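PDB 3HBZ: putative glycoside hydrolase from Bacteroides thetaiotaomicron VPI-5482, which is of unproven function but binds calcium and may act in carbohydrate metabolism, possibly as a glycoside hydrolase. Local coordinates for residues A[131-136]-A[143-148]; A[195-200]-A[317-322]; A[225-228]-A[234-237]. All coordinates share one frame; numbering follows the deposited sequence.

Interaction 1 of 3, residues A[131-136]-A[143-148]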
loop_
_atom_site.group_PDB
_atom_site.type_symbol
_atom_site.label_atom_id
_atom_site.label_comp_id
_atom_site.label_asym_id
_atom_site.label_seq_id
_atom_site.Cartn_x
_atom_site.Cartn_y
_atom_site.Cartn_z
ATOM N N ALA A 131 -1.983 7.603 5.879
ATOM C CA ALA A 131 -0.958 8.578 6.260
ATOM C C ALA A 131 -1.246 9.976 5.647
ATOM O O ALA A 131 -0.988 11.029 6.264
ATOM C CB ALA A 131 0.420 8.094 5.853
ATOM N N GLY A 132 -1.786 9.966 4.448
ATOM C CA GLY A 132 -2.142 11.193 3.757
ATOM C C GLY A 132 -3.347 11.835 4.417
ATOM O O GLY A 132 -3.353 13.048 4.630
ATOM N N TYR A 133 -4.386 11.044 4.677
ATOM C CA TYR A 133 -5.585 11.576 5.333
ATOM C C TYR A 133 -5.327 12.230 6.703
ATOM O O TYR A 133 -5.994 13.207 7.090
ATOM C CB TYR A 133 -6.674 10.502 5.443
ATOM C CG TYR A 133 -8.070 11.066 5.774
ATOM C CD1 TYR A 133 -8.781 11.769 4.839
ATOM C CD2 TYR A 133 -8.666 10.838 7.000
ATOM C CE1 TYR A 133 -10.070 12.324 5.125
ATOM C CE2 TYR A 133 -9.962 11.324 7.295
ATOM C CZ TYR A 133 -10.648 12.084 6.363
ATOM O OH TYR A 133 -11.896 12.599 6.662
ATOM N N ALA A 134 -4.392 11.668 7.446
ATOM C CA ALA A 134 -3.998 12.220 8.738
ATOM C C ALA A 134 -3.576 13.679 8.618
ATOM O O ALA A 134 -3.808 14.488 9.534
ATOM C CB ALA A 134 -2.836 11.373 9.357
HETATM N N MSE A 135 -3.010 14.022 7.460
HETATM C CA MSE A 135 -2.516 15.367 7.202
HETATM C C MSE A 135 -3.630 16.385 6.995
HETATM O O MSE A 135 -3.353 17.568 7.069
HETATM C CB MSE A 135 -1.550 15.393 5.995
HETATM C CG MSE A 135 -0.277 14.624 6.243
HETATM SE SE MSE A 135 0.783 14.538 4.591
HETATM C CE MSE A 135 1.178 16.370 4.336
ATOM N N THR A 136 -4.879 15.939 6.811
ATOM C CA THR A 136 -6.028 16.871 6.649
ATOM C C THR A 136 -6.492 17.421 7.980
ATOM O O THR A 136 -7.306 18.347 8.028
ATOM C CB THR A 136 -7.247 16.162 6.044
ATOM O OG1 THR A 136 -7.729 15.184 6.976
ATOM C CG2 THR A 136 -6.885 15.477 4.676
ATOM N N ASP A 143 -11.260 4.644 13.142
ATOM C CA ASP A 143 -12.542 4.519 12.410
ATOM C C ASP A 143 -12.984 5.721 11.578
ATOM O O ASP A 143 -13.986 5.634 10.866
ATOM C CB ASP A 143 -13.674 4.178 13.423
ATOM C CG ASP A 143 -13.797 2.681 13.624
ATOM O OD1 ASP A 143 -12.898 1.952 13.102
ATOM O OD2 ASP A 143 -14.791 2.228 14.231
ATOM N N ASP A 144 -12.269 6.838 11.695
ATOM C CA ASP A 144 -12.608 8.041 10.944
ATOM C C ASP A 144 -11.830 8.106 9.613
ATOM O O ASP A 144 -12.056 9.001 8.785
ATOM C CB ASP A 144 -12.265 9.285 11.773
ATOM C CG ASP A 144 -13.072 9.417 13.054
ATOM O OD1 ASP A 144 -14.201 8.887 13.145
ATOM O OD2 ASP A 144 -12.557 10.096 13.978
ATOM N N TYR A 145 -10.887 7.195 9.412
ATOM C CA TYR A 145 -10.101 7.190 8.198
ATOM C C TYR A 145 -10.870 6.530 7.018
ATOM O O TYR A 145 -11.893 5.853 7.211
ATOM C CB TYR A 145 -8.799 6.447 8.414
ATOM C CG TYR A 145 -7.778 7.209 9.220
ATOM C CD1 TYR A 145 -7.905 7.340 10.593
ATOM C CD2 TYR A 145 -6.652 7.794 8.591
ATOM C CE1 TYR A 145 -6.952 8.047 11.329
ATOM C CE2 TYR A 145 -5.710 8.515 9.319
ATOM C CZ TYR A 145 -5.869 8.653 10.680
ATOM O OH TYR A 145 -4.910 9.330 11.393
ATOM N N PRO A 146 -10.391 6.756 5.787
ATOM C CA PRO A 146 -11.031 6.147 4.619
ATOM C C PRO A 146 -10.886 4.624 4.562
ATOM O O PRO A 146 -11.726 3.940 3.943
ATOM C CB PRO A 146 -10.302 6.804 3.431
ATOM C CG PRO A 146 -9.807 8.127 3.995
ATOM C CD PRO A 146 -9.338 7.731 5.401
ATOM N N THR A 147 -9.868 4.108 5.238
ATOM C CA THR A 147 -9.528 2.704 5.174
ATOM C C THR A 147 -9.488 2.176 6.621
ATOM O O THR A 147 -8.663 2.624 7.414
ATOM C CB THR A 147 -8.212 2.520 4.513
ATOM O OG1 THR A 147 -8.250 3.038 3.184
ATOM C CG2 THR A 147 -7.817 0.992 4.451
ATOM N N PHE A 148 -10.407 1.265 6.962
ATOM C CA PHE A 148 -10.446 0.670 8.309
ATOM C C PHE A 148 -10.959 -0.748 8.284
ATOM O O PHE A 148 -11.304 -1.285 7.233
ATOM C CB PHE A 148 -11.262 1.531 9.288
ATOM C CG PHE A 148 -12.732 1.739 8.881
ATOM C CD1 PHE A 148 -13.075 2.708 7.937
ATOM C CD2 PHE A 148 -13.749 0.978 9.446
ATOM C CE1 PHE A 148 -14.385 2.920 7.562
ATOM C CE2 PHE A 148 -15.068 1.173 9.072
ATOM C CZ PHE A 148 -15.397 2.148 8.137
HETATM O O HOH W 1 -13.290 11.286 8.730
#
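Tyr133 and Tyr145 meet because their first torsions turn the two rings toward each other. In Tyr133 CG lies anti to the backbone N (chi1 -165°), which carries the ring off helix 130-134 toward residues 144-146. In Tyr145 CG lies anti to the carbonyl carbon (chi1 -75°), and the ring reaches back to Ala134. The pair is an offset edge-to-face stack. The edge of Tyr133 is turned to the face of Tyr145, with centroids 5.9 Å apart and planes at 64°. Pro146 lies over one face of the Tyr133 ring. Its CD is 3.9 Å from the centroid of that ring, a CH-pi contact. Thr136 OG1 stands over the opposite face and donates to Tyr133 O at 2.6 Å. The OH of Tyr145 reaches the methyl of Ala134, with OH to CB at 3.6 Å. A water bridges the segments, donating to Tyr133 OH at 2.8 Å and to Asp144 O at 2.6 Å. Tyr133 OH also hydrogen-bonds Ser165 O of strand 158-165. Without the hydroxyl and ring, a leucine here would probably leave the water and Ser165 O short of a partner and Pro146 CD without an aromatic face to rest on. The contact packs a short helix against the lead-in to strand 147-150. Its chemistry is mainly aromatic and apolar, and the buried phenol oxygen of Tyr133 is satisfied by the water and by a strand carbonyl.

Interaction 2 of 3, residues A[195-200]-A[317-322]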
loop_
_atom_site.group_PDB
_atom_site.type_symbol
_atom_site.label_atom_id
_atom_site.label_comp_id
_atom_site.label_asym_id
_atom_site.label_seq_id
_atom_site.Cartn_x
_atom_site.Cartn_y
_atom_site.Cartn_z
ATOM N N ASN A 195 1.810 15.661 -4.986
ATOM C CA ASN A 195 1.540 14.853 -6.194
ATOM C C ASN A 195 0.837 13.532 -5.781
ATOM O O ASN A 195 1.465 12.480 -5.780
ATOM C CB ASN A 195 2.862 14.491 -6.901
ATOM C CG ASN A 195 3.502 15.669 -7.629
ATOM O OD1 ASN A 195 3.087 16.010 -8.719
ATOM N ND2 ASN A 195 4.550 16.243 -7.049
ATOM N N PRO A 196 -0.443 13.587 -5.370
ATOM C CA PRO A 196 -1.044 12.433 -4.690
ATOM C C PRO A 196 -1.082 11.158 -5.534
ATOM O O PRO A 196 -1.022 10.035 -5.004
ATOM C CB PRO A 196 -2.454 12.917 -4.333
ATOM C CG PRO A 196 -2.695 14.102 -5.185
ATOM C CD PRO A 196 -1.331 14.752 -5.338
ATOM N N LEU A 197 -1.164 11.314 -6.840
ATOM C CA LEU A 197 -1.170 10.139 -7.707
ATOM C C LEU A 197 0.190 9.418 -7.701
ATOM O O LEU A 197 0.247 8.247 -8.031
ATOM C CB LEU A 197 -1.528 10.538 -9.135
ATOM C CG LEU A 197 -2.935 11.090 -9.455
ATOM C CD1 LEU A 197 -3.014 11.532 -10.965
ATOM C CD2 LEU A 197 -4.076 10.083 -9.100
ATOM N N LYS A 198 1.274 10.169 -7.424
ATOM C CA LYS A 198 2.615 9.599 -7.255
ATOM C C LYS A 198 2.798 8.977 -5.876
ATOM O O LYS A 198 3.718 8.205 -5.677
ATOM C CB LYS A 198 3.702 10.650 -7.451
ATOM C CG LYS A 198 3.693 11.383 -8.839
ATOM C CD LYS A 198 4.026 10.494 -9.959
ATOM C CE LYS A 198 5.522 10.325 -10.208
ATOM N NZ LYS A 198 5.613 9.151 -11.171
ATOM N N ALA A 199 1.936 9.326 -4.933
ATOM C CA ALA A 199 2.018 8.809 -3.576
ATOM C C ALA A 199 1.658 7.327 -3.486
ATOM O O ALA A 199 2.195 6.615 -2.628
ATOM C CB ALA A 199 1.110 9.613 -2.644
ATOM N N THR A 200 0.734 6.865 -4.316
ATOM C CA THR A 200 0.311 5.456 -4.315
ATOM C C THR A 200 1.205 4.648 -5.238
ATOM O O THR A 200 1.008 4.624 -6.455
ATOM C CB THR A 200 -1.175 5.302 -4.723
ATOM O OG1 THR A 200 -1.378 5.923 -5.969
ATOM C CG2 THR A 200 -2.090 5.985 -3.733
ATOM N N GLU A 317 -13.224 7.171 -9.457
ATOM C CA GLU A 317 -12.457 8.348 -9.840
ATOM C C GLU A 317 -12.099 9.206 -8.632
ATOM O O GLU A 317 -11.877 10.457 -8.731
ATOM C CB GLU A 317 -13.291 9.216 -10.752
ATOM C CG GLU A 317 -13.655 8.613 -12.044
ATOM C CD GLU A 317 -14.485 9.622 -12.827
ATOM O OE1 GLU A 317 -13.915 10.673 -13.180
ATOM O OE2 GLU A 317 -15.711 9.395 -12.992
ATOM N N GLY A 318 -12.081 8.579 -7.480
ATOM C CA GLY A 318 -11.749 9.330 -6.267
ATOM C C GLY A 318 -10.361 9.895 -6.232
ATOM O O GLY A 318 -10.121 10.908 -5.578
ATOM N N ASP A 319 -9.453 9.250 -6.951
ATOM C CA ASP A 319 -8.089 9.705 -7.050
ATOM C C ASP A 319 -7.952 11.043 -7.798
ATOM O O ASP A 319 -6.940 11.737 -7.651
ATOM C CB ASP A 319 -7.188 8.586 -7.641
ATOM C CG ASP A 319 -7.540 8.202 -9.082
ATOM O OD1 ASP A 319 -8.483 8.771 -9.667
ATOM O OD2 ASP A 319 -6.841 7.299 -9.624
ATOM N N HIS A 320 -8.974 11.391 -8.587
ATOM C CA HIS A 320 -9.123 12.715 -9.174
ATOM C C HIS A 320 -10.239 13.541 -8.477
ATOM O O HIS A 320 -10.779 14.448 -9.075
ATOM C CB HIS A 320 -9.445 12.581 -10.677
ATOM C CG HIS A 320 -8.295 12.081 -11.488
ATOM N ND1 HIS A 320 -7.883 10.757 -11.471
ATOM C CD2 HIS A 320 -7.403 12.741 -12.270
ATOM C CE1 HIS A 320 -6.830 10.614 -12.266
ATOM N NE2 HIS A 320 -6.508 11.801 -12.746
ATOM N N PHE A 321 -10.610 13.178 -7.249
ATOM C CA PHE A 321 -11.617 13.913 -6.461
ATOM C C PHE A 321 -13.020 13.950 -7.056
ATOM O O PHE A 321 -13.777 14.878 -6.850
ATOM C CB PHE A 321 -11.036 15.294 -6.046
ATOM C CG PHE A 321 -9.590 15.165 -5.646
ATOM C CD1 PHE A 321 -9.260 14.493 -4.487
ATOM C CD2 PHE A 321 -8.571 15.505 -6.530
ATOM C CE1 PHE A 321 -7.921 14.238 -4.176
ATOM C CE2 PHE A 321 -7.255 15.206 -6.242
ATOM C CZ PHE A 321 -6.922 14.618 -5.061
ATOM N N ASN A 322 -13.366 12.894 -7.767
ATOM C CA ASN A 322 -14.709 12.704 -8.248
ATOM C C ASN A 322 -15.317 11.506 -7.574
ATOM O O ASN A 322 -14.835 10.374 -7.737
ATOM C CB ASN A 322 -14.679 12.524 -9.756
ATOM C CG ASN A 322 -14.057 13.701 -10.438
ATOM O OD1 ASN A 322 -14.060 14.804 -9.910
ATOM N ND2 ASN A 322 -13.506 13.477 -11.610
#
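Leu197 and Asp319 mark the closest backbone approach, CA to CA 7.0 Å, where a short, weakly bonded helix at about 196-199 meets a 3-10 turn at 318-319. The contact joins two surface connections of the largely antiparallel beta domain. One leads into strand 200-205. The other links strands 306-313 and 328-338. Leu197 carries most of it, and its two methyls divide the work. CD2 packs on Asp319, 3.7 Å from CB of that residue. CD1 lies 3.9 Å from His320 NE2, at a slant to the ring. The leucine side chain crosses both Asp319 and His320 at about a right angle. Pro196 adds a looser touch, its CG 4.3 Å from CZ at the edge of the Phe321 ring. Asp319 O lies above one face of that ring, toward its rim.

Two side-chain hydrogen bonds lie within 317-322. In the first, His320 ND1 donates to Asp319 OD1 at 2.7 Å. The aspartate holds CG between its backbone N and carbonyl carbon (chi1 64°), which sets its carboxylate beside the imidazole of His320, and OD1 is met from above the carboxylate plane. This His-carboxylate bond probably steadies the imidazole beside the leucine. The same two side chains make weak hydrogen bonds to a di(hydroxyethyl)ether molecule, probably from the crystallisation liquor. Farther along, Glu317 O accepts backbone bonds from His320 N and Asn322 N. Glu317 OE2 pairs with Lys235 in a salt bridge. In the second side-chain bond, Asn322 ND2 donates to Glu317 OE1 at 3.2 Å, nearly straight at 168°, with the acceptor close to the amide plane.

Interaction 3 of 3, residues A[225-228]-A[234-237]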
loop_
_atom_site.group_PDB
_atom_site.type_symbol
_atom_site.label_atom_id
_atom_site.label_comp_id
_atom_site.label_asym_id
_atom_site.label_seq_id
_atom_site.Cartn_x
_atom_site.Cartn_y
_atom_site.Cartn_z
ATOM N N PHE A 225 -22.934 12.741 -5.403
ATOM C CA PHE A 225 -21.722 12.715 -6.154
ATOM C C PHE A 225 -21.199 14.137 -6.329
ATOM O O PHE A 225 -21.981 15.052 -6.654
ATOM C CB PHE A 225 -21.985 12.105 -7.527
ATOM C CG PHE A 225 -20.738 11.687 -8.241
ATOM C CD1 PHE A 225 -20.029 12.585 -9.036
ATOM C CD2 PHE A 225 -20.307 10.372 -8.173
ATOM C CE1 PHE A 225 -18.863 12.180 -9.708
ATOM C CE2 PHE A 225 -19.161 9.956 -8.835
ATOM C CZ PHE A 225 -18.437 10.864 -9.618
ATOM N N THR A 226 -19.895 14.318 -6.109
ATOM C CA THR A 226 -19.246 15.598 -6.343
ATOM C C THR A 226 -18.038 15.449 -7.291
ATOM O O THR A 226 -17.382 14.417 -7.338
ATOM C CB THR A 226 -18.827 16.330 -5.026
ATOM O OG1 THR A 226 -17.971 15.505 -4.228
ATOM C CG2 THR A 226 -20.060 16.738 -4.158
ATOM N N GLU A 227 -17.758 16.511 -8.026
ATOM C CA GLU A 227 -16.618 16.601 -8.914
ATOM C C GLU A 227 -15.800 17.795 -8.472
ATOM O O GLU A 227 -16.252 18.949 -8.564
ATOM C CB GLU A 227 -17.115 16.752 -10.366
ATOM C CG GLU A 227 -17.368 15.426 -10.989
ATOM C CD GLU A 227 -17.902 15.475 -12.411
ATOM O OE1 GLU A 227 -18.201 16.585 -12.926
ATOM O OE2 GLU A 227 -18.046 14.379 -12.991
ATOM N N GLY A 228 -14.628 17.523 -7.904
ATOM C CA GLY A 228 -13.786 18.589 -7.363
ATOM C C GLY A 228 -14.519 19.434 -6.354
ATOM O O GLY A 228 -14.364 20.658 -6.324
ATOM N N GLY A 234 -26.329 14.049 -12.448
ATOM C CA GLY A 234 -26.559 12.858 -13.286
ATOM C C GLY A 234 -25.787 11.591 -12.930
ATOM O O GLY A 234 -25.822 10.620 -13.697
ATOM N N LYS A 235 -25.103 11.575 -11.780
ATOM C CA LYS A 235 -24.035 10.593 -11.575
ATOM C C LYS A 235 -24.198 9.807 -10.275
ATOM O O LYS A 235 -24.646 10.338 -9.278
ATOM C CB LYS A 235 -22.664 11.285 -11.670
ATOM C CG LYS A 235 -21.672 10.507 -12.567
ATOM C CD LYS A 235 -20.360 11.251 -12.882
ATOM C CE LYS A 235 -19.293 10.260 -13.403
ATOM N NZ LYS A 235 -17.906 10.823 -13.391
ATOM N N ARG A 236 -23.888 8.515 -10.319
ATOM C CA ARG A 236 -23.901 7.683 -9.118
ATOM C C ARG A 236 -22.492 7.099 -8.950
ATOM O O ARG A 236 -21.856 6.743 -9.928
ATOM C CB ARG A 236 -24.976 6.633 -9.227
ATOM C CG ARG A 236 -25.362 5.997 -7.920
ATOM C CD ARG A 236 -26.592 6.627 -7.207
ATOM N NE ARG A 236 -26.823 5.817 -6.008
ATOM C CZ ARG A 236 -27.028 6.239 -4.758
ATOM N NH1 ARG A 236 -27.158 7.519 -4.431
ATOM N NH2 ARG A 236 -27.140 5.327 -3.804
ATOM N N ASP A 237 -21.960 7.095 -7.726
ATOM C CA ASP A 237 -20.597 6.635 -7.519
ATOM C C ASP A 237 -20.531 5.115 -7.750
ATOM O O ASP A 237 -21.570 4.429 -7.738
ATOM C CB ASP A 237 -20.145 6.997 -6.093
ATOM C CG ASP A 237 -18.632 7.147 -5.936
ATOM O OD1 ASP A 237 -17.849 6.963 -6.917
ATOM O OD2 ASP A 237 -18.217 7.445 -4.775
#
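Phe225 lays one face of its ring under the aliphatic chain of Lys235. Lys235 CD is 4.0 Å from the centroid of that ring and 27° off its normal, a CH-pi contact. Lys235 CB sits over the same ring, offset toward the rim. The lysine chain is extended beyond CG, which carries NZ past the ring to Glu227. There NZ and Glu227 OE2 form a long salt bridge of 3.6 Å. The stronger partner of this ammonium is Glu317, so one lysine faces two carboxylates, which probably favour its charged form.

Asp237 meets the Phe225 ring at its edge. Asp237 N lies near the ring plane, 3.7 Å from Phe225 CD2. Asp237 OD1 is 3.8 Å from Phe225 CE2, and the ring and carboxylate planes are 89° apart. The other carboxylate oxygen of Asp237, OD2, is hydrogen-bonded by Ser327, Ser315 and the backbone N of Ala324.

Strand 225-227 pairs antiparallel with strand 230-231. The contact thus folds the chain after this small beta hairpin back over its first strand, just before strand 240-247 begins.

From the N terminus, interaction 1 comes first. It closes a short loop, tying helix 130-134 to the lead-in of strand 147-150, before the others open. Interaction 2 opens at 195-200 and closes only at 317-322, more than a hundred residues on. It ties the approach to strand 200-205 to the loop between strands 306-313 and 328-338. Interaction 3 is nested inside that loop. It closes over residues 229-233, which hold the second hairpin strand, 230-231, and ties strand 225-227 to the chain before strand 240-247. Interactions 2 and 3 touch: Lys235 NZ and Glu317 OE2 form a salt bridge of 2.6 Å, and Phe321 O probably accepts from Gly228 N. Interaction 1 touches neither. All lie within the putative carbohydrate metabolism domain.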